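PDB 3GBH: NAD(P)H-flavin oxidoreductase from Staphylococcus epidermidis ATCC 12228, which binds flavin mononucleotide and, as a member of the nitroreductase family, probably uses NAD(P)H to reduce the flavin and pass electrons on to an acceptor. Local coordinates for residues V14-R18 with M151-A156; K19-D25 with G192-A198; S71-N75 with I164-D168. One frame throughout, in Å; residues are numbered along the deposited sequence. Where two conformers were deposited one is given.

In the fold
All three contacts meet at one flavin mononucleotide; contacts 1 and 2 share its phosphate, contacts 2 and 3 its pyrimidine ring. Contact 1 packs helix 11-17 on helix 132-156 and sets R18 against the phosphate. Contact 2 follows directly in sequence, since R18 leads into K19; its centre lies about 13 Å from that of contact 1, and it supplies S20 to the phosphate and K22 to the pyrimidine end of the flavin. Contact 3 holds N75 and G166 at the pyrimidine edge, its centre about 17 Å from that of contact 2 and about 23 Å from that of contact 1. The nearest atoms of contacts 2 and 3 are about 6 Å apart, so the cofactor links regions that do not touch.

Contact 1: residues V14-R18 with M151-A156. With FMN (flavin mononucleotide), chain H.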
loop_
_atom_site.group_PDB
_atom_site.type_symbol
_atom_site.label_atom_id
_atom_site.label_comp_id
_atom_site.label_asym_id
_atom_site.label_seq_id
_atom_site.Cartn_x
_atom_site.Cartn_y
_atom_site.Cartn_z
ATOM N N VAL B 14 2.058 6.155 -18.359
ATOM C CA VAL B 14 1.474 5.778 -19.650
ATOM C C VAL B 14 -0.058 5.840 -19.583
ATOM O O VAL B 14 -0.722 6.466 -20.409
ATOM C CB VAL B 14 1.929 4.381 -20.130
ATOM C CG1 VAL B 14 1.125 3.924 -21.361
ATOM C CG2 VAL B 14 3.420 4.390 -20.434
ATOM N N LEU B 15 -0.611 5.177 -18.593
ATOM C CA LEU B 15 -2.054 5.140 -18.404
ATOM C C LEU B 15 -2.601 6.555 -18.223
ATOM O O LEU B 15 -3.599 6.935 -18.855
ATOM C CB LEU B 15 -2.356 4.260 -17.192
ATOM C CG LEU B 15 -3.726 3.660 -17.047
ATOM C CD1 LEU B 15 -3.692 2.326 -16.248
ATOM C CD2 LEU B 15 -4.593 4.745 -16.373
ATOM N N ASN B 16 -1.948 7.374 -17.405
ATOM C CA ASN B 16 -2.425 8.752 -17.215
ATOM C C ASN B 16 -2.372 9.648 -18.458
ATOM O O ASN B 16 -3.153 10.611 -18.547
ATOM C CB ASN B 16 -1.674 9.449 -16.077
ATOM C CG ASN B 16 -2.024 8.871 -14.703
ATOM O OD1 ASN B 16 -3.027 8.173 -14.538
ATOM N ND2 ASN B 16 -1.188 9.175 -13.709
ATOM N N SER B 17 -1.486 9.345 -19.412
ATOM C CA SER B 17 -1.363 10.205 -20.593
ATOM C C SER B 17 -2.088 9.667 -21.821
ATOM O O SER B 17 -2.124 10.340 -22.859
ATOM C CB SER B 17 0.110 10.460 -20.921
ATOM O OG SER B 17 0.795 9.243 -21.054
ATOM N N ARG B 18 -2.680 8.478 -21.723
ATOM C CA ARG B 18 -3.475 7.916 -22.823
ATOM C C ARG B 18 -4.788 8.717 -22.919
ATOM O O ARG B 18 -5.696 8.543 -22.109
ATOM C CB ARG B 18 -3.774 6.432 -22.566
ATOM C CG ARG B 18 -4.116 5.568 -23.792
ATOM C CD ARG B 18 -5.453 5.928 -24.457
ATOM N NE ARG B 18 -6.545 6.029 -23.475
ATOM C CZ ARG B 18 -7.599 6.828 -23.627
ATOM N NH1 ARG B 18 -7.718 7.562 -24.731
ATOM N NH2 ARG B 18 -8.502 6.942 -22.662
HETATM N N MSE B 151 -3.081 0.885 -27.917
HETATM C CA MSE B 151 -3.094 2.312 -27.564
HETATM C C MSE B 151 -2.145 2.652 -26.419
HETATM O O MSE B 151 -1.456 3.676 -26.458
HETATM C CB MSE B 151 -4.517 2.768 -27.263
HETATM C CG MSE B 151 -5.435 2.733 -28.481
HETATM SE SE MSE B 151 -7.118 3.655 -28.105
HETATM C CE MSE B 151 -8.114 2.107 -27.418
ATOM N N LEU B 152 -2.062 1.771 -25.424
ATOM C CA LEU B 152 -1.132 1.972 -24.317
ATOM C C LEU B 152 0.316 1.866 -24.789
ATOM O O LEU B 152 1.154 2.718 -24.475
ATOM C CB LEU B 152 -1.426 0.998 -23.153
ATOM C CG LEU B 152 -2.773 1.298 -22.484
ATOM C CD1 LEU B 152 -3.236 0.158 -21.560
ATOM C CD2 LEU B 152 -2.722 2.596 -21.742
ATOM N N THR B 153 0.605 0.843 -25.578
ATOM C CA THR B 153 1.969 0.645 -26.103
ATOM C C THR B 153 2.377 1.788 -27.007
ATOM O O THR B 153 3.506 2.267 -26.944
ATOM C CB THR B 153 2.130 -0.710 -26.863
ATOM O OG1 THR B 153 1.709 -1.765 -25.998
ATOM C CG2 THR B 153 3.620 -0.922 -27.238
ATOM N N ALA B 154 1.442 2.254 -27.836
ATOM C CA ALA B 154 1.722 3.411 -28.695
ATOM C C ALA B 154 2.137 4.605 -27.824
ATOM O O ALA B 154 3.170 5.284 -28.081
ATOM C CB ALA B 154 0.485 3.747 -29.560
ATOM N N LYS B 155 1.383 4.827 -26.750
ATOM C CA LYS B 155 1.710 5.916 -25.823
ATOM C C LYS B 155 3.068 5.720 -25.143
ATOM O O LYS B 155 3.808 6.686 -24.928
ATOM C CB LYS B 155 0.613 6.093 -24.790
ATOM C CG LYS B 155 0.777 7.306 -23.896
ATOM C CD LYS B 155 0.324 8.571 -24.571
ATOM C CE LYS B 155 1.212 9.743 -24.255
ATOM N NZ LYS B 155 2.142 9.940 -25.365
ATOM N N ALA B 156 3.424 4.479 -24.815
ATOM C CA ALA B 156 4.728 4.199 -24.196
ATOM C C ALA B 156 5.876 4.541 -25.136
ATOM O O ALA B 156 7.007 4.891 -24.700
ATOM C CB ALA B 156 4.793 2.725 -23.750
HETATM N N1 FMN H . -13.587 10.132 -31.158
HETATM C C2 FMN H . -13.767 10.806 -32.358
HETATM O O2 FMN H . -13.303 11.936 -32.537
HETATM N N3 FMN H . -14.494 10.210 -33.354
HETATM C C4 FMN H . -15.035 8.933 -33.186
HETATM O O4 FMN H . -15.694 8.424 -34.112
HETATM C C4A FMN H . -14.867 8.272 -31.980
HETATM N N5 FMN H . -15.418 7.023 -31.753
HETATM C C5A FMN H . -14.971 6.248 -30.703
HETATM C C6 FMN H . -15.238 4.868 -30.657
HETATM C C7 FMN H . -14.785 4.096 -29.608
HETATM C C7M FMN H . -15.083 2.622 -29.570
HETATM C C8 FMN H . -14.070 4.701 -28.568
HETATM C C8M FMN H . -13.541 3.927 -27.400
HETATM C C9 FMN H . -13.810 6.059 -28.611
HETATM C C9A FMN H . -14.241 6.858 -29.674
HETATM N N10 FMN H . -13.965 8.232 -29.735
HETATM C C10 FMN H . -14.140 8.889 -30.954
HETATM C "C1'" FMN H . -13.110 8.898 -28.677
HETATM C "C2'" FMN H . -13.988 9.109 -27.443
HETATM O "O2'" FMN H . -14.845 10.224 -27.618
HETATM C "C3'" FMN H . -13.089 9.298 -26.216
HETATM O "O3'" FMN H . -12.389 8.103 -25.977
HETATM C "C4'" FMN H . -13.838 9.710 -24.948
HETATM O "O4'" FMN H . -14.411 11.003 -25.144
HETATM C "C5'" FMN H . -12.887 9.719 -23.754
HETATM O "O5'" FMN H . -11.838 10.655 -23.971
HETATM P P FMN H . -10.314 10.179 -23.927
HETATM O O1P FMN H . -9.409 11.357 -24.148
HETATM O O2P FMN H . -10.144 9.107 -24.962
HETATM O O3P FMN H . -10.007 9.563 -22.583
#
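V14 and L152 meet in the apolar part of this helix-to-helix contact. V14 CG1 lies 4.1 Å from L152 CD2 and also rests against L152 O, while its other branch, CG2, packs 4.0 Å from A156 CB. The same L152 CD2 then serves R18: it sits 3.9 Å from R18 CG, and the aliphatic part of the arginine crosses the leucine at a slant.

K155 contributes through its methylenes. With CG anti to the backbone N (chi1 -173°) and the chain bent further out, its CD comes 3.5 Å from the backbone O of S17, a van der Waals touch. The polar end of the lysine is spoken for elsewhere, K155 NZ bonding to Y159 O. No hydrogen bond joins the two segments.

The polar work is done with the cofactor. The R18 chain bends at chi2 and chi3, and its two terminal nitrogens grip two phosphate oxygens: NH1 to FMN O2P at 2.9 Å, almost straight at 172°, and NH2 to FMN O3P at 3.0 Å, more bent. O2P lies in the guanidinium plane, at its edge. NH2 also bonds to K44 O of the second subunit, tying the phosphate site to the interface with that subunit. An FMN site formed between two subunits is characteristic of nitroreductase-family flavoproteins.

Contact 2: residues K19-D25 with G192-A198; sequences KSVKVFD and GKKAQDA. With FMN (flavin mononucleotide), chain H.
V21 and K194 cross at about a right angle, V21 CG1 lying 3.7 Å from K194 CB. The other branch of V21, CG2, turns to the A198 methyl, which also sits 3.5 Å from K19 CB and close against S20 O. V21 CG1 has a second role, lying over one face of the F24 ring, offset toward its rim. That ring in turn lies against the backbone of G192, its CD1 3.6 Å from G192 CA, where there is no side chain in its way. Further out, V23 crosses Q196 obliquely, its CG2 near the flat amide and its CG1 near the A195 methyl.

Backbone bonds fix this arrangement at a single bridge between F24 and K194. A195 N gives a bond of 2.8 Å to V23 O, with a weak one from Q196 N to the same oxygen; D25 N bonds to K193 O at 2.7 Å. Waters complete the join, one between K22 N and Q196 O, another between K193 N and D25 O.

K194, its CG wedged between backbone N and carbonyl carbon (chi1 79°), sends an extended chain to a salt bridge with D197 within its own segment, while K19 NZ pairs with D200.

On the flavin side, S20 takes hold of the phosphate twice, through N to O1P and OG to O2P, and the extended K22 chain carries NZ to 2.7 Å from FMN O2. A lysine ammonium on this carbonyl would be expected to stabilise negative charge building up at the N1-C2 end of the isoalloxazine when the flavin is reduced.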
loop_
_atom_site.group_PDB
_atom_site.type_symbol
_atom_site.label_atom_id
_atom_site.label_comp_id
_atom_site.label_asym_id
_atom_site.label_seq_id
_atom_site.Cartn_x
_atom_site.Cartn_y
_atom_site.Cartn_z
ATOM N N LYS B 19 -4.858 9.591 -23.914
ATOM C CA LYS B 19 -6.017 10.430 -24.197
ATOM C C LYS B 19 -6.223 10.517 -25.724
ATOM O O LYS B 19 -5.296 10.223 -26.500
ATOM C CB LYS B 19 -5.805 11.845 -23.609
ATOM C CG LYS B 19 -5.425 11.860 -22.101
ATOM C CD LYS B 19 -5.183 13.276 -21.605
ATOM C CE LYS B 19 -4.757 13.278 -20.144
ATOM N NZ LYS B 19 -4.331 14.613 -19.717
ATOM N N SER B 20 -7.434 10.888 -26.149
ATOM C CA SER B 20 -7.755 10.969 -27.578
ATOM C C SER B 20 -7.193 12.252 -28.174
ATOM O O SER B 20 -7.735 13.342 -27.986
ATOM C CB SER B 20 -9.270 10.921 -27.816
ATOM O OG SER B 20 -9.780 9.618 -27.588
ATOM N N VAL B 21 -6.123 12.104 -28.935
ATOM C CA VAL B 21 -5.544 13.192 -29.696
ATOM C C VAL B 21 -6.186 13.129 -31.076
ATOM O O VAL B 21 -6.260 12.058 -31.666
ATOM C CB VAL B 21 -4.012 13.011 -29.779
ATOM C CG1 VAL B 21 -3.405 13.896 -30.827
ATOM C CG2 VAL B 21 -3.400 13.253 -28.406
ATOM N N LYS B 22 -6.667 14.268 -31.563
ATOM C CA LYS B 22 -7.368 14.349 -32.855
ATOM C C LYS B 22 -6.631 15.120 -33.965
ATOM O O LYS B 22 -7.065 15.109 -35.117
ATOM C CB LYS B 22 -8.768 14.933 -32.606
ATOM C CG LYS B 22 -9.503 14.107 -31.547
ATOM C CD LYS B 22 -10.968 14.368 -31.464
ATOM C CE LYS B 22 -11.566 13.499 -30.360
ATOM N NZ LYS B 22 -13.050 13.533 -30.426
ATOM N N VAL B 23 -5.521 15.773 -33.616
ATOM C CA VAL B 23 -4.691 16.494 -34.575
ATOM C C VAL B 23 -3.237 16.017 -34.386
ATOM O O VAL B 23 -2.645 16.201 -33.321
ATOM C CB VAL B 23 -4.793 18.009 -34.356
ATOM C CG1 VAL B 23 -4.034 18.771 -35.423
ATOM C CG2 VAL B 23 -6.267 18.435 -34.338
ATOM N N PHE B 24 -2.700 15.382 -35.420
ATOM C CA PHE B 24 -1.357 14.844 -35.424
ATOM C C PHE B 24 -0.459 15.646 -36.363
ATOM O O PHE B 24 -0.937 16.451 -37.176
ATOM C CB PHE B 24 -1.375 13.397 -35.897
ATOM C CG PHE B 24 -2.294 12.526 -35.111
ATOM C CD1 PHE B 24 -1.832 11.842 -33.997
ATOM C CD2 PHE B 24 -3.632 12.387 -35.478
ATOM C CE1 PHE B 24 -2.686 11.033 -33.259
ATOM C CE2 PHE B 24 -4.500 11.566 -34.731
ATOM C CZ PHE B 24 -4.020 10.894 -33.633
ATOM N N ASP B 25 0.845 15.433 -36.213
ATOM C CA ASP B 25 1.834 16.020 -37.077
ATOM C C ASP B 25 1.758 15.308 -38.443
ATOM O O ASP B 25 2.094 14.126 -38.609
ATOM C CB ASP B 25 3.219 15.942 -36.424
ATOM C CG ASP B 25 4.323 16.571 -37.273
ATOM O OD1 ASP B 25 4.085 16.906 -38.455
ATOM O OD2 ASP B 25 5.446 16.704 -36.754
ATOM N N GLY B 192 -0.242 8.641 -34.374
ATOM C CA GLY B 192 0.760 9.555 -34.868
ATOM C C GLY B 192 1.378 10.302 -33.722
ATOM O O GLY B 192 1.146 9.966 -32.545
ATOM N N LYS B 193 2.136 11.323 -34.073
ATOM C CA LYS B 193 2.736 12.239 -33.121
ATOM C C LYS B 193 1.786 13.405 -32.939
ATOM O O LYS B 193 1.361 14.014 -33.922
ATOM C CB LYS B 193 4.078 12.733 -33.664
ATOM C CG LYS B 193 4.818 13.681 -32.761
ATOM C CD LYS B 193 6.229 13.932 -33.297
ATOM C CE LYS B 193 7.032 14.919 -32.427
ATOM N NZ LYS B 193 6.386 16.260 -32.373
ATOM N N LYS B 194 1.468 13.754 -31.694
ATOM C CA LYS B 194 0.464 14.808 -31.447
ATOM C C LYS B 194 0.917 16.174 -31.946
ATOM O O LYS B 194 2.096 16.529 -31.799
ATOM C CB LYS B 194 0.053 14.873 -29.965
ATOM C CG LYS B 194 1.004 15.568 -29.025
ATOM C CD LYS B 194 0.421 15.560 -27.594
ATOM C CE LYS B 194 1.325 16.252 -26.569
ATOM N NZ LYS B 194 0.692 16.268 -25.215
ATOM N N ALA B 195 -0.005 16.928 -32.554
ATOM C CA ALA B 195 0.249 18.338 -32.909
ATOM C C ALA B 195 -0.563 19.267 -32.004
ATOM O O ALA B 195 -0.242 20.424 -31.901
ATOM C CB ALA B 195 -0.073 18.613 -34.355
ATOM N N GLN B 196 -1.615 18.745 -31.367
ATOM C CA GLN B 196 -2.353 19.467 -30.319
ATOM C C GLN B 196 -2.671 18.557 -29.148
ATOM O O GLN B 196 -3.014 17.422 -29.345
ATOM C CB GLN B 196 -3.676 19.988 -30.869
ATOM C CG GLN B 196 -3.566 21.253 -31.680
ATOM C CD GLN B 196 -4.906 21.667 -32.311
ATOM O OE1 GLN B 196 -4.932 22.260 -33.398
ATOM N NE2 GLN B 196 -6.018 21.363 -31.620
ATOM N N ASP B 197 -2.590 19.074 -27.933
ATOM C CA ASP B 197 -2.955 18.304 -26.731
ATOM C C ASP B 197 -4.410 17.826 -26.798
ATOM O O ASP B 197 -5.281 18.559 -27.254
ATOM C CB ASP B 197 -2.804 19.185 -25.481
ATOM C CG ASP B 197 -1.357 19.347 -25.024
ATOM O OD1 ASP B 197 -0.473 18.548 -25.400
ATOM O OD2 ASP B 197 -1.118 20.283 -24.245
ATOM N N ALA B 198 -4.668 16.610 -26.342
ATOM C CA ALA B 198 -6.039 16.151 -26.108
ATOM C C ALA B 198 -6.773 17.022 -25.090
ATOM O O ALA B 198 -6.143 17.595 -24.195
ATOM C CB ALA B 198 -6.019 14.725 -25.618
HETATM N N1 FMN H . -13.587 10.132 -31.158
HETATM C C2 FMN H . -13.767 10.806 -32.358
HETATM O O2 FMN H . -13.303 11.936 -32.537
HETATM N N3 FMN H . -14.494 10.210 -33.354
HETATM C C4 FMN H . -15.035 8.933 -33.186
HETATM O O4 FMN H . -15.694 8.424 -34.112
HETATM C C4A FMN H . -14.867 8.272 -31.980
HETATM N N5 FMN H . -15.418 7.023 -31.753
HETATM C C5A FMN H . -14.971 6.248 -30.703
HETATM C C6 FMN H . -15.238 4.868 -30.657
HETATM C C7 FMN H . -14.785 4.096 -29.608
HETATM C C7M FMN H . -15.083 2.622 -29.570
HETATM C C8 FMN H . -14.070 4.701 -28.568
HETATM C C8M FMN H . -13.541 3.927 -27.400
HETATM C C9 FMN H . -13.810 6.059 -28.611
HETATM C C9A FMN H . -14.241 6.858 -29.674
HETATM N N10 FMN H . -13.965 8.232 -29.735
HETATM C C10 FMN H . -14.140 8.889 -30.954
HETATM C "C1'" FMN H . -13.110 8.898 -28.677
HETATM C "C2'" FMN H . -13.988 9.109 -27.443
HETATM O "O2'" FMN H . -14.845 10.224 -27.618
HETATM C "C3'" FMN H . -13.089 9.298 -26.216
HETATM O "O3'" FMN H . -12.389 8.103 -25.977
HETATM C "C4'" FMN H . -13.838 9.710 -24.948
HETATM O "O4'" FMN H . -14.411 11.003 -25.144
HETATM C "C5'" FMN H . -12.887 9.719 -23.754
HETATM O "O5'" FMN H . -11.838 10.655 -23.971
HETATM P P FMN H . -10.314 10.179 -23.927
HETATM O O1P FMN H . -9.409 11.357 -24.148
HETATM O O2P FMN H . -10.144 9.107 -24.962
HETATM O O3P FMN H . -10.007 9.563 -22.583
HETATM O O HOH W 1 -4.798 17.091 -21.980
HETATM O O HOH W 2 -5.765 16.913 -30.422
HETATM O O HOH W 3 1.921 12.165 -36.766
#

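Contact 3: residues S71-N75 with I164-D168. With FMN (flavin mononucleotide), chain H.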
loop_
_atom_site.group_PDB
_atom_site.type_symbol
_atom_site.label_atom_id
_atom_site.label_comp_id
_atom_site.label_asym_id
_atom_site.label_seq_id
_atom_site.Cartn_x
_atom_site.Cartn_y
_atom_site.Cartn_z
ATOM N N SER B 71 -15.496 7.493 -46.187
ATOM C CA SER B 71 -15.920 6.598 -45.111
ATOM C C SER B 71 -15.587 7.083 -43.696
ATOM O O SER B 71 -16.111 6.532 -42.731
ATOM C CB SER B 71 -15.310 5.206 -45.302
ATOM O OG SER B 71 -15.666 4.682 -46.570
ATOM N N PHE B 72 -14.686 8.052 -43.544
ATOM C CA PHE B 72 -14.387 8.550 -42.208
ATOM C C PHE B 72 -15.159 9.782 -41.818
ATOM O O PHE B 72 -15.083 10.215 -40.673
ATOM C CB PHE B 72 -12.879 8.672 -41.969
ATOM C CG PHE B 72 -12.278 7.376 -41.592
ATOM C CD1 PHE B 72 -11.936 6.465 -42.568
ATOM C CD2 PHE B 72 -12.140 7.019 -40.272
ATOM C CE1 PHE B 72 -11.432 5.215 -42.228
ATOM C CE2 PHE B 72 -11.627 5.774 -39.920
ATOM C CZ PHE B 72 -11.281 4.868 -40.891
ATOM N N GLY B 73 -15.973 10.290 -42.723
ATOM C CA GLY B 73 -16.997 11.279 -42.351
ATOM C C GLY B 73 -16.436 12.463 -41.599
ATOM O O GLY B 73 -15.560 13.151 -42.112
ATOM N N PHE B 74 -16.913 12.693 -40.372
ATOM C CA PHE B 74 -16.485 13.861 -39.617
ATOM C C PHE B 74 -15.153 13.607 -38.925
ATOM O O PHE B 74 -14.645 14.504 -38.253
ATOM C CB PHE B 74 -17.549 14.332 -38.593
ATOM C CG PHE B 74 -18.851 14.780 -39.228
ATOM C CD1 PHE B 74 -18.946 16.019 -39.861
ATOM C CD2 PHE B 74 -19.974 13.944 -39.218
ATOM C CE1 PHE B 74 -20.137 16.421 -40.461
ATOM C CE2 PHE B 74 -21.173 14.342 -39.814
ATOM C CZ PHE B 74 -21.256 15.579 -40.438
ATOM N N ASN B 75 -14.575 12.422 -39.104
ATOM C CA ASN B 75 -13.236 12.131 -38.602
ATOM C C ASN B 75 -12.100 12.388 -39.640
ATOM O O ASN B 75 -11.044 11.729 -39.642
ATOM C CB ASN B 75 -13.233 10.707 -38.043
ATOM C CG ASN B 75 -14.121 10.571 -36.835
ATOM O OD1 ASN B 75 -13.900 11.245 -35.847
ATOM N ND2 ASN B 75 -15.126 9.702 -36.895
ATOM N N ILE B 164 -11.769 5.298 -32.913
ATOM C CA ILE B 164 -12.766 5.866 -33.790
ATOM C C ILE B 164 -13.755 4.761 -34.175
ATOM O O ILE B 164 -13.347 3.684 -34.629
ATOM C CB ILE B 164 -12.094 6.514 -35.054
ATOM C CG1 ILE B 164 -11.327 7.787 -34.658
ATOM C CG2 ILE B 164 -13.121 6.874 -36.127
ATOM C CD1 ILE B 164 -10.420 8.396 -35.709
ATOM N N GLY B 165 -15.044 5.029 -33.936
ATOM C CA GLY B 165 -16.133 4.137 -34.299
ATOM C C GLY B 165 -17.001 4.782 -35.354
ATOM O O GLY B 165 -17.784 4.114 -36.004
ATOM N N GLY B 166 -16.807 6.083 -35.566
ATOM C CA GLY B 166 -17.583 6.847 -36.510
ATOM C C GLY B 166 -17.087 6.760 -37.931
ATOM O O GLY B 166 -16.729 7.776 -38.519
ATOM N N PHE B 167 -17.075 5.546 -38.481
ATOM C CA PHE B 167 -16.766 5.341 -39.887
ATOM C C PHE B 167 -17.779 4.381 -40.514
ATOM O O PHE B 167 -18.523 3.699 -39.805
ATOM C CB PHE B 167 -15.287 4.901 -40.095
ATOM C CG PHE B 167 -14.916 3.582 -39.472
ATOM C CD1 PHE B 167 -14.713 3.465 -38.111
ATOM C CD2 PHE B 167 -14.709 2.464 -40.263
ATOM C CE1 PHE B 167 -14.344 2.260 -37.546
ATOM C CE2 PHE B 167 -14.355 1.280 -39.707
ATOM C CZ PHE B 167 -14.176 1.164 -38.350
ATOM N N ASP B 168 -17.797 4.347 -41.840
ATOM C CA ASP B 168 -18.741 3.518 -42.610
ATOM C C ASP B 168 -18.347 2.044 -42.566
ATOM O O ASP B 168 -17.652 1.547 -43.442
ATOM C CB ASP B 168 -18.814 4.032 -44.052
ATOM C CG ASP B 168 -19.844 3.293 -44.906
ATOM O OD1 ASP B 168 -20.490 2.340 -44.408
ATOM O OD2 ASP B 168 -19.970 3.660 -46.092
HETATM N N1 FMN H . -13.587 10.132 -31.158
HETATM C C2 FMN H . -13.767 10.806 -32.358
HETATM O O2 FMN H . -13.303 11.936 -32.537
HETATM N N3 FMN H . -14.494 10.210 -33.354
HETATM C C4 FMN H . -15.035 8.933 -33.186
HETATM O O4 FMN H . -15.694 8.424 -34.112
HETATM C C4A FMN H . -14.867 8.272 -31.980
HETATM N N5 FMN H . -15.418 7.023 -31.753
HETATM C C5A FMN H . -14.971 6.248 -30.703
HETATM C C6 FMN H . -15.238 4.868 -30.657
HETATM C C7 FMN H . -14.785 4.096 -29.608
HETATM C C7M FMN H . -15.083 2.622 -29.570
HETATM C C8 FMN H . -14.070 4.701 -28.568
HETATM C C8M FMN H . -13.541 3.927 -27.400
HETATM C C9 FMN H . -13.810 6.059 -28.611
HETATM C C9A FMN H . -14.241 6.858 -29.674
HETATM N N10 FMN H . -13.965 8.232 -29.735
HETATM C C10 FMN H . -14.140 8.889 -30.954
HETATM C "C1'" FMN H . -13.110 8.898 -28.677
HETATM C "C2'" FMN H . -13.988 9.109 -27.443
HETATM O "O2'" FMN H . -14.845 10.224 -27.618
HETATM C "C3'" FMN H . -13.089 9.298 -26.216
HETATM O "O3'" FMN H . -12.389 8.103 -25.977
HETATM C "C4'" FMN H . -13.838 9.710 -24.948
HETATM O "O4'" FMN H . -14.411 11.003 -25.144
HETATM C "C5'" FMN H . -12.887 9.719 -23.754
HETATM O "O5'" FMN H . -11.838 10.655 -23.971
HETATM P P FMN H . -10.314 10.179 -23.927
HETATM O O1P FMN H . -9.409 11.357 -24.148
HETATM O O2P FMN H . -10.144 9.107 -24.962
HETATM O O3P FMN H . -10.007 9.563 -22.583
#
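N75 meets G166 with its CG anti to the carbonyl carbon (chi1 -65°), which presents the amide to the flavin and to G166 at once. In F167, CG stands between backbone N and carbonyl carbon (chi1 63°); this turns the ring off alongside that of F72, pointing the same way, while CB makes the contact.

The N75 amide works with both ends: OD1 accepts from FMN N3 at 2.8 Å, and ND2 donates to FMN O4 and to G166 O, the latter at 3.0 Å from above the carbonyl plane. G166, centre of an inverse gamma turn, gives its N to O4 as well, so this part of the FMN pocket reads the N3-H/O4 side of the pyrimidine from both segments. I164 CG2 packs 3.6 Å from N75 ND2.

The phenyl planes make an angle of 10° but are displaced, centroids 5.2 Å apart, and it is F167 CB that covers the F72 face, a CH-pi contact 3.9 Å from the centroid. Beyond them D168 N bonds to S71 O at 2.9 Å.

Both phenylalanines press against strands 84-91 and 183-192, through I87 and A188, while S71 and F167 also touch helix 172-176; the contact thus joins the loop before helix 76-81 to the loop leaving strand 160-164.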